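Local atomic coordinates of leucine aminopeptidase (Fimbriiglobus ruber, PDB entry 7D1B), a protein that probably acts as a zinc-dependent glutaminyl cyclase of the M28 peptidase family, turning N-terminal glutamine of peptides into pyroglutamate. Residues K45-D50 / V329-I334; V58-D63 / Q78-K83; T82-G87 / E165-M170. One frame throughout, in Å; residues are numbered along the deposited sequence.

Interaction 1: residues K45-D50 / V329-I334; sequences KTFPLD and VLLGWI
One methyl of Leu331, CD1, is met by both Phe47 and Leu49, and nearly all of the contact depends on it. Leu331 CD1 lies 3.7 Å from Phe47 CD1 and is almost as near to CB and CG of the same residue, so it settles where the ring joins its stem. The two side chains run at about a right angle. Leu49 reaches the same methyl from another direction: its CD2 stands 4.0 Å from Leu331 CD1, and the two leucines pass in opposite senses.

The loop bends between Phe47 and Leu49 in an inverse gamma turn centred on Pro48, which probably helps both side chains reach the same methyl; a weak bond from Leu49 N to Phe47 O closes the turn. The contact thereby fastens the loop leading into helix 51-63 against helix 320-336, near the C-terminal end of the M28 peptidase fold.

On the outer side, Lys45 folds back through its last two torsions (chi3 -69°, chi4 -70°) until NZ stands 3.7 Å above the plane of the Phe47 ring, over its centre. The amine is anchored by a 2.7 Å hydrogen bond from Lys45 NZ to Thr46 O, in the carbonyl plane. Asn328 and Gln335 of the helix bond the loop backbone, at Phe47 N and Lys45 O, and Leu166 of helix 153-167 packs against both leucines.

Interaction 2: residues V58-D63 / Q78-K83; sequences VQQLCD and QEVLTK
Gln60 leaves its helix with CG opposite the backbone N (chi1 178°) and continues fully extended through chi2, which carries the amide out to Val80. Val80 has its CG1 likewise opposite the backbone N (chi1 168°), and it is this methyl that the amide reaches. Gln60 NE2 comes to 3.6 Å from Val80 CG1, with the two side chains crossing at a slant. The touch is one of van der Waals contact between an amide nitrogen and a methyl, and no hydrogen bond passes between the helices here.

Deeper in, the branch ends of the leucines that follow these residues approach each other. Leu61 CD2 and Leu81 CD2 are 4.5 Å apart, a loose apolar approach from CB atoms that do not point straight across. The backbones stay well separated, Leu61 CA and Val80 CA being 8.5 Å apart. Both leucines are buried, and both pack on helix 153-167: Leu61 on Thr157 and Ala160, Leu81 on Met164. The side chain of Leu61 is about 11 Å from that of the zinc ligand Asp155.

Each helix also carries a bond of its own. Gln59 NE2 donates to Asp63 OD1 at 2.9 Å, one turn further on, meeting the carboxylate from above its plane. In the other helix Thr82 OG1 bonds Gln78 O at 2.7 Å, and this carbonyl also accepts the helical bond from Thr82 N, the two donors coming from opposite faces of its plane.

The arrangement is that of two consecutive helices, 51-63 and 72-87, packed side by side against helix 153-167, with a mixed amide-methyl contact outside and a leucine pair within.

Interaction 3: residues T82-G87 / E165-M170; sequences TKHFEG and ELAHHM
With CG opposite the backbone N (chi1 -178°), His84 sends its ring out toward His168 and turns the imidazole edge to the face of that residue in an offset edge-to-face pair. The ring planes stand at 74° and the centroids are 5.3 Å apart, with His84 CE1 making the nearest approach, 3.6 Å from His168 NE2. Both nitrogens on the facing sides have their partners elsewhere: His84 NE2 is hydrogen-bonded to Met164 O, just before 165-170, and His168 NE2 to Tyr57 OH. These bonds probably fix how the two rings are turned.

Next to the histidine pair, Ala167 points its methyl toward helix 72-87. Its CB meets the edge of the Phe85 ring, lying in the ring plane 3.8 Å from Phe85 CD1, and is 4.1 Å from His84 NE2. This small side chain lets the backbones come close, Phe85 CA and Ala167 CA being 6.4 Å apart. Farther round, His169 NE2 gives Glu165 OE2 a nearly straight bond of 2.9 Å.

The last turns of helices 72-87 and 153-167 thus meet against the central sheet, where Phe85 rests on Ala115 and Phe181 and Ala167 on Trp117, while Tyr57 of helix 51-63 adds an edge-to-face ring contact to His84.

The contacts involve helices 51-63, 72-87 and 320-336, all of which also pack on helix 153-167. Interactions 2 and 3 share Thr82 and Lys83 of helix 72-87, their centres about 12 Å apart; interaction 2 pairs this helix with helix 51-63, interaction 3 with the end of helix 153-167. Interaction 1 joins loop 45-50 to the C-terminal helix, 278 residues intervening, and both other contacts fall in sequence between its segments, interaction 3 starting on the helix where interaction 2 ends. Its centre is about 15 Å from that of interaction 3 and about 22 Å from that of interaction 2. It touches interaction 3 directly, Asp50 N lying 2.9 Å from Glu165 OE2 in a probable hydrogen bond.

Interaction 1: residues K45-D50 / V329-I334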
# COMPACT_ATOMS: atom_id res chain seq x y z
N LYS A 45 -3.50 -1.26 -21.87
CA LYS A 45 -3.59 0.17 -22.12
C LYS A 45 -3.48 0.92 -20.80
O LYS A 45 -3.69 0.37 -19.72
CB LYS A 45 -4.91 0.53 -22.79
CG LYS A 45 -6.16 0.13 -21.98
CD LYS A 45 -7.45 0.40 -22.74
CE LYS A 45 -7.72 1.90 -22.90
NZ LYS A 45 -8.08 2.54 -21.59
N THR A 46 -3.17 2.21 -20.89
CA THR A 46 -3.36 3.11 -19.77
C THR A 46 -4.83 3.50 -19.67
O THR A 46 -5.63 3.24 -20.57
CB THR A 46 -2.51 4.37 -19.93
OG1 THR A 46 -2.92 5.05 -21.12
CG2 THR A 46 -1.01 4.02 -20.01
N PHE A 47 -5.20 4.05 -18.52
CA PHE A 47 -6.56 4.49 -18.23
C PHE A 47 -6.54 5.97 -17.87
O PHE A 47 -5.49 6.50 -17.49
CB PHE A 47 -7.16 3.63 -17.11
CG PHE A 47 -7.63 2.30 -17.61
CD1 PHE A 47 -6.71 1.30 -17.90
CD2 PHE A 47 -8.97 2.09 -17.86
CE1 PHE A 47 -7.14 0.09 -18.46
CE2 PHE A 47 -9.41 0.88 -18.39
CZ PHE A 47 -8.49 -0.11 -18.71
N PRO A 48 -7.69 6.66 -17.98
CA PRO A 48 -7.73 8.13 -17.77
C PRO A 48 -7.77 8.49 -16.29
O PRO A 48 -8.69 9.14 -15.80
CB PRO A 48 -9.00 8.52 -18.53
CG PRO A 48 -9.90 7.32 -18.34
CD PRO A 48 -8.97 6.14 -18.52
N LEU A 49 -6.73 8.06 -15.57
CA LEU A 49 -6.64 8.37 -14.15
C LEU A 49 -6.54 9.87 -13.97
O LEU A 49 -5.86 10.57 -14.74
CB LEU A 49 -5.41 7.67 -13.57
CG LEU A 49 -5.25 6.16 -13.83
CD1 LEU A 49 -4.10 5.62 -12.98
CD2 LEU A 49 -6.49 5.34 -13.61
N ASP A 50 -7.22 10.39 -12.96
CA ASP A 50 -7.33 11.82 -12.77
C ASP A 50 -6.35 12.26 -11.69
O ASP A 50 -6.55 11.94 -10.51
CB ASP A 50 -8.77 12.14 -12.39
CG ASP A 50 -9.04 13.62 -12.25
OD1 ASP A 50 -8.13 14.38 -11.88
OD2 ASP A 50 -10.19 14.01 -12.47
N VAL A 329 1.00 1.84 -14.08
CA VAL A 329 1.85 0.66 -14.01
C VAL A 329 1.11 -0.51 -13.38
O VAL A 329 1.15 -1.64 -13.88
CB VAL A 329 3.17 0.99 -13.28
CG1 VAL A 329 3.97 -0.28 -13.01
CG2 VAL A 329 3.97 1.97 -14.11
N LEU A 330 0.39 -0.25 -12.28
CA LEU A 330 -0.39 -1.32 -11.65
C LEU A 330 -1.44 -1.87 -12.61
O LEU A 330 -1.61 -3.09 -12.72
CB LEU A 330 -1.09 -0.79 -10.40
CG LEU A 330 -0.18 -0.41 -9.24
CD1 LEU A 330 -0.97 0.34 -8.19
CD2 LEU A 330 0.46 -1.66 -8.65
N LEU A 331 -2.16 -0.98 -13.32
CA LEU A 331 -3.19 -1.48 -14.23
C LEU A 331 -2.57 -2.24 -15.40
O LEU A 331 -3.16 -3.23 -15.88
CB LEU A 331 -4.05 -0.32 -14.74
CG LEU A 331 -4.94 0.33 -13.68
CD1 LEU A 331 -5.71 1.47 -14.31
CD2 LEU A 331 -5.88 -0.70 -13.05
N GLY A 332 -1.39 -1.83 -15.86
CA GLY A 332 -0.75 -2.59 -16.93
C GLY A 332 -0.32 -3.96 -16.47
O GLY A 332 -0.53 -4.96 -17.17
N TRP A 333 0.26 -4.03 -15.28
CA TRP A 333 0.62 -5.31 -14.66
C TRP A 333 -0.58 -6.24 -14.57
O TRP A 333 -0.50 -7.42 -14.93
CB TRP A 333 1.21 -5.01 -13.27
CG TRP A 333 1.46 -6.21 -12.40
CD1 TRP A 333 2.25 -7.29 -12.67
CD2 TRP A 333 0.94 -6.41 -11.08
NE1 TRP A 333 2.24 -8.17 -11.61
CE2 TRP A 333 1.45 -7.65 -10.61
CE3 TRP A 333 0.07 -5.67 -10.25
CZ2 TRP A 333 1.14 -8.14 -9.34
CZ3 TRP A 333 -0.23 -6.17 -8.99
CH2 TRP A 333 0.30 -7.40 -8.55
N ILE A 334 -1.72 -5.70 -14.14
CA ILE A 334 -2.95 -6.50 -14.06
C ILE A 334 -3.33 -7.03 -15.44
O ILE A 334 -3.64 -8.21 -15.61
CB ILE A 334 -4.07 -5.68 -13.42
CG1 ILE A 334 -3.80 -5.51 -11.93
CG2 ILE A 334 -5.44 -6.31 -13.66
CD1 ILE A 334 -4.53 -4.30 -11.29

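Interaction 2: residues V58-D63 / Q78-K83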
# COMPACT_ATOMS: atom_id res chain seq x y z
N VAL A 58 -6.04 12.09 -1.24
CA VAL A 58 -5.05 12.22 -0.16
C VAL A 58 -5.49 13.29 0.83
O VAL A 58 -5.45 13.09 2.06
CB VAL A 58 -3.64 12.54 -0.70
CG1 VAL A 58 -2.68 12.71 0.47
CG2 VAL A 58 -3.15 11.45 -1.63
N GLN A 59 -5.88 14.46 0.32
CA GLN A 59 -6.31 15.55 1.19
C GLN A 59 -7.50 15.13 2.04
O GLN A 59 -7.58 15.46 3.23
CB GLN A 59 -6.65 16.77 0.35
CG GLN A 59 -6.97 18.00 1.19
CD GLN A 59 -5.73 18.56 1.85
OE1 GLN A 59 -4.76 18.91 1.16
NE2 GLN A 59 -5.73 18.64 3.17
N GLN A 60 -8.46 14.42 1.45
CA GLN A 60 -9.65 14.01 2.19
C GLN A 60 -9.29 13.10 3.35
O GLN A 60 -9.78 13.27 4.49
CB GLN A 60 -10.61 13.30 1.24
CG GLN A 60 -11.85 12.79 1.92
CD GLN A 60 -12.81 12.05 1.00
OE1 GLN A 60 -12.58 11.93 -0.21
NE2 GLN A 60 -13.91 11.56 1.57
N LEU A 61 -8.43 12.11 3.08
CA LEU A 61 -8.03 11.19 4.15
C LEU A 61 -7.24 11.93 5.23
O LEU A 61 -7.48 11.73 6.42
CB LEU A 61 -7.25 10.01 3.58
CG LEU A 61 -8.05 9.08 2.66
CD1 LEU A 61 -7.16 8.02 2.07
CD2 LEU A 61 -9.22 8.43 3.40
N CYS A 62 -6.33 12.82 4.83
CA CYS A 62 -5.59 13.58 5.83
C CYS A 62 -6.50 14.52 6.62
O CYS A 62 -6.24 14.77 7.80
CB CYS A 62 -4.44 14.36 5.19
SG CYS A 62 -3.10 13.32 4.60
N ASP A 63 -7.57 15.01 6.01
CA ASP A 63 -8.50 15.91 6.68
C ASP A 63 -9.31 15.20 7.75
O ASP A 63 -9.93 15.88 8.57
CB ASP A 63 -9.44 16.57 5.66
CG ASP A 63 -8.77 17.69 4.89
OD1 ASP A 63 -7.65 18.11 5.24
OD2 ASP A 63 -9.38 18.16 3.91
N GLN A 78 -12.26 3.99 7.70
CA GLN A 78 -12.85 2.73 7.24
C GLN A 78 -14.22 2.95 6.61
O GLN A 78 -14.54 2.35 5.57
CB GLN A 78 -12.95 1.74 8.40
CG GLN A 78 -11.59 1.24 8.85
CD GLN A 78 -11.63 0.64 10.23
OE1 GLN A 78 -12.69 0.58 10.86
NE2 GLN A 78 -10.50 0.17 10.72
N GLU A 79 -15.03 3.84 7.20
CA GLU A 79 -16.35 4.12 6.64
C GLU A 79 -16.22 4.80 5.28
O GLU A 79 -16.92 4.43 4.32
CB GLU A 79 -17.14 5.00 7.60
CG GLU A 79 -17.46 4.29 8.91
CD GLU A 79 -18.00 5.20 10.02
OE1 GLU A 79 -17.94 6.44 9.89
OE2 GLU A 79 -18.48 4.64 11.04
N VAL A 80 -15.35 5.81 5.18
CA VAL A 80 -15.15 6.52 3.92
C VAL A 80 -14.73 5.55 2.83
O VAL A 80 -15.28 5.55 1.71
CB VAL A 80 -14.11 7.65 4.12
CG1 VAL A 80 -13.67 8.21 2.78
CG2 VAL A 80 -14.66 8.75 5.03
N LEU A 81 -13.72 4.73 3.12
CA LEU A 81 -13.19 3.81 2.12
C LEU A 81 -14.21 2.76 1.74
O LEU A 81 -14.35 2.42 0.55
CB LEU A 81 -11.91 3.16 2.62
CG LEU A 81 -10.73 4.13 2.74
CD1 LEU A 81 -9.61 3.51 3.53
CD2 LEU A 81 -10.21 4.56 1.37
N THR A 82 -14.92 2.20 2.72
CA THR A 82 -15.90 1.16 2.42
C THR A 82 -16.98 1.69 1.50
O THR A 82 -17.31 1.06 0.49
CB THR A 82 -16.51 0.61 3.72
OG1 THR A 82 -15.47 -0.00 4.50
CG2 THR A 82 -17.61 -0.41 3.44
N LYS A 83 -17.53 2.87 1.83
CA LYS A 83 -18.58 3.45 1.00
C LYS A 83 -18.07 3.76 -0.40
O LYS A 83 -18.76 3.51 -1.40
CB LYS A 83 -19.12 4.71 1.66
CG LYS A 83 -20.20 5.42 0.88
CD LYS A 83 -20.64 6.70 1.58
CE LYS A 83 -21.76 7.39 0.81
NZ LYS A 83 -22.25 8.60 1.53

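Interaction 3: residues T82-G87 / E165-M170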
# COMPACT_ATOMS: atom_id res chain seq x y z
N THR A 82 -14.92 2.20 2.72
CA THR A 82 -15.90 1.16 2.42
C THR A 82 -16.98 1.69 1.50
O THR A 82 -17.31 1.06 0.49
CB THR A 82 -16.51 0.61 3.72
OG1 THR A 82 -15.47 -0.00 4.50
CG2 THR A 82 -17.61 -0.41 3.44
N LYS A 83 -17.53 2.87 1.83
CA LYS A 83 -18.58 3.45 1.00
C LYS A 83 -18.07 3.76 -0.40
O LYS A 83 -18.76 3.51 -1.40
CB LYS A 83 -19.12 4.71 1.66
CG LYS A 83 -20.20 5.42 0.88
CD LYS A 83 -20.64 6.70 1.58
CE LYS A 83 -21.76 7.39 0.81
NZ LYS A 83 -22.25 8.60 1.53
N HIS A 84 -16.84 4.27 -0.50
CA HIS A 84 -16.29 4.61 -1.81
C HIS A 84 -16.13 3.37 -2.68
O HIS A 84 -16.58 3.33 -3.85
CB HIS A 84 -14.93 5.27 -1.58
CG HIS A 84 -14.28 5.70 -2.85
ND1 HIS A 84 -14.65 6.85 -3.52
CD2 HIS A 84 -13.30 5.13 -3.58
CE1 HIS A 84 -13.91 6.96 -4.61
NE2 HIS A 84 -13.09 5.93 -4.67
N PHE A 85 -15.49 2.34 -2.13
CA PHE A 85 -15.24 1.13 -2.90
C PHE A 85 -16.54 0.43 -3.28
O PHE A 85 -16.71 -0.02 -4.42
CB PHE A 85 -14.31 0.18 -2.14
CG PHE A 85 -12.89 0.68 -1.97
CD1 PHE A 85 -12.20 1.28 -3.03
CD2 PHE A 85 -12.24 0.54 -0.75
CE1 PHE A 85 -10.88 1.70 -2.87
CE2 PHE A 85 -10.93 0.97 -0.59
CZ PHE A 85 -10.27 1.54 -1.65
N GLU A 86 -17.47 0.30 -2.33
CA GLU A 86 -18.74 -0.35 -2.64
C GLU A 86 -19.51 0.42 -3.69
O GLU A 86 -20.14 -0.17 -4.57
CB GLU A 86 -19.58 -0.50 -1.37
CG GLU A 86 -19.06 -1.58 -0.42
CD GLU A 86 -19.90 -1.73 0.83
OE1 GLU A 86 -20.67 -0.82 1.19
OE2 GLU A 86 -19.79 -2.80 1.46
N GLY A 87 -19.46 1.76 -3.63
CA GLY A 87 -20.18 2.55 -4.59
C GLY A 87 -19.64 2.42 -5.99
O GLY A 87 -20.32 2.81 -6.94
N GLU A 165 -8.69 6.32 -6.31
CA GLU A 165 -8.71 6.74 -7.71
C GLU A 165 -8.92 5.55 -8.64
O GLU A 165 -9.76 5.58 -9.54
CB GLU A 165 -7.44 7.52 -8.08
CG GLU A 165 -7.35 7.83 -9.58
CD GLU A 165 -8.50 8.67 -10.11
OE1 GLU A 165 -9.12 9.39 -9.30
OE2 GLU A 165 -8.77 8.61 -11.34
N LEU A 166 -8.14 4.48 -8.43
CA LEU A 166 -8.23 3.31 -9.29
C LEU A 166 -9.64 2.73 -9.29
O LEU A 166 -10.09 2.20 -10.31
CB LEU A 166 -7.24 2.23 -8.85
CG LEU A 166 -5.76 2.52 -9.12
CD1 LEU A 166 -4.90 1.45 -8.47
CD2 LEU A 166 -5.49 2.59 -10.61
N ALA A 167 -10.33 2.81 -8.16
CA ALA A 167 -11.67 2.25 -8.07
C ALA A 167 -12.63 2.84 -9.10
O ALA A 167 -13.59 2.17 -9.47
CB ALA A 167 -12.22 2.45 -6.66
N HIS A 168 -12.42 4.09 -9.54
CA HIS A 168 -13.29 4.64 -10.59
C HIS A 168 -13.19 3.87 -11.89
O HIS A 168 -14.13 3.91 -12.70
CB HIS A 168 -12.95 6.11 -10.85
CG HIS A 168 -13.34 7.01 -9.73
ND1 HIS A 168 -14.63 7.47 -9.57
CD2 HIS A 168 -12.62 7.54 -8.71
CE1 HIS A 168 -14.69 8.25 -8.50
NE2 HIS A 168 -13.48 8.31 -7.96
N HIS A 169 -12.07 3.17 -12.11
CA HIS A 169 -11.75 2.56 -13.39
C HIS A 169 -11.89 1.05 -13.38
O HIS A 169 -12.02 0.47 -14.46
CB HIS A 169 -10.32 2.92 -13.79
CG HIS A 169 -10.05 4.39 -13.67
ND1 HIS A 169 -10.29 5.28 -14.70
CD2 HIS A 169 -9.63 5.12 -12.61
CE1 HIS A 169 -10.01 6.50 -14.28
NE2 HIS A 169 -9.62 6.43 -13.01
N MET A 170 -11.86 0.41 -12.21
CA MET A 170 -11.65 -1.04 -12.15
C MET A 170 -12.70 -1.83 -12.92
O MET A 170 -12.35 -2.81 -13.58
CB MET A 170 -11.56 -1.53 -10.71
CG MET A 170 -10.30 -1.13 -9.98
SD MET A 170 -8.76 -1.66 -10.78
CE MET A 170 -8.86 -3.42 -10.50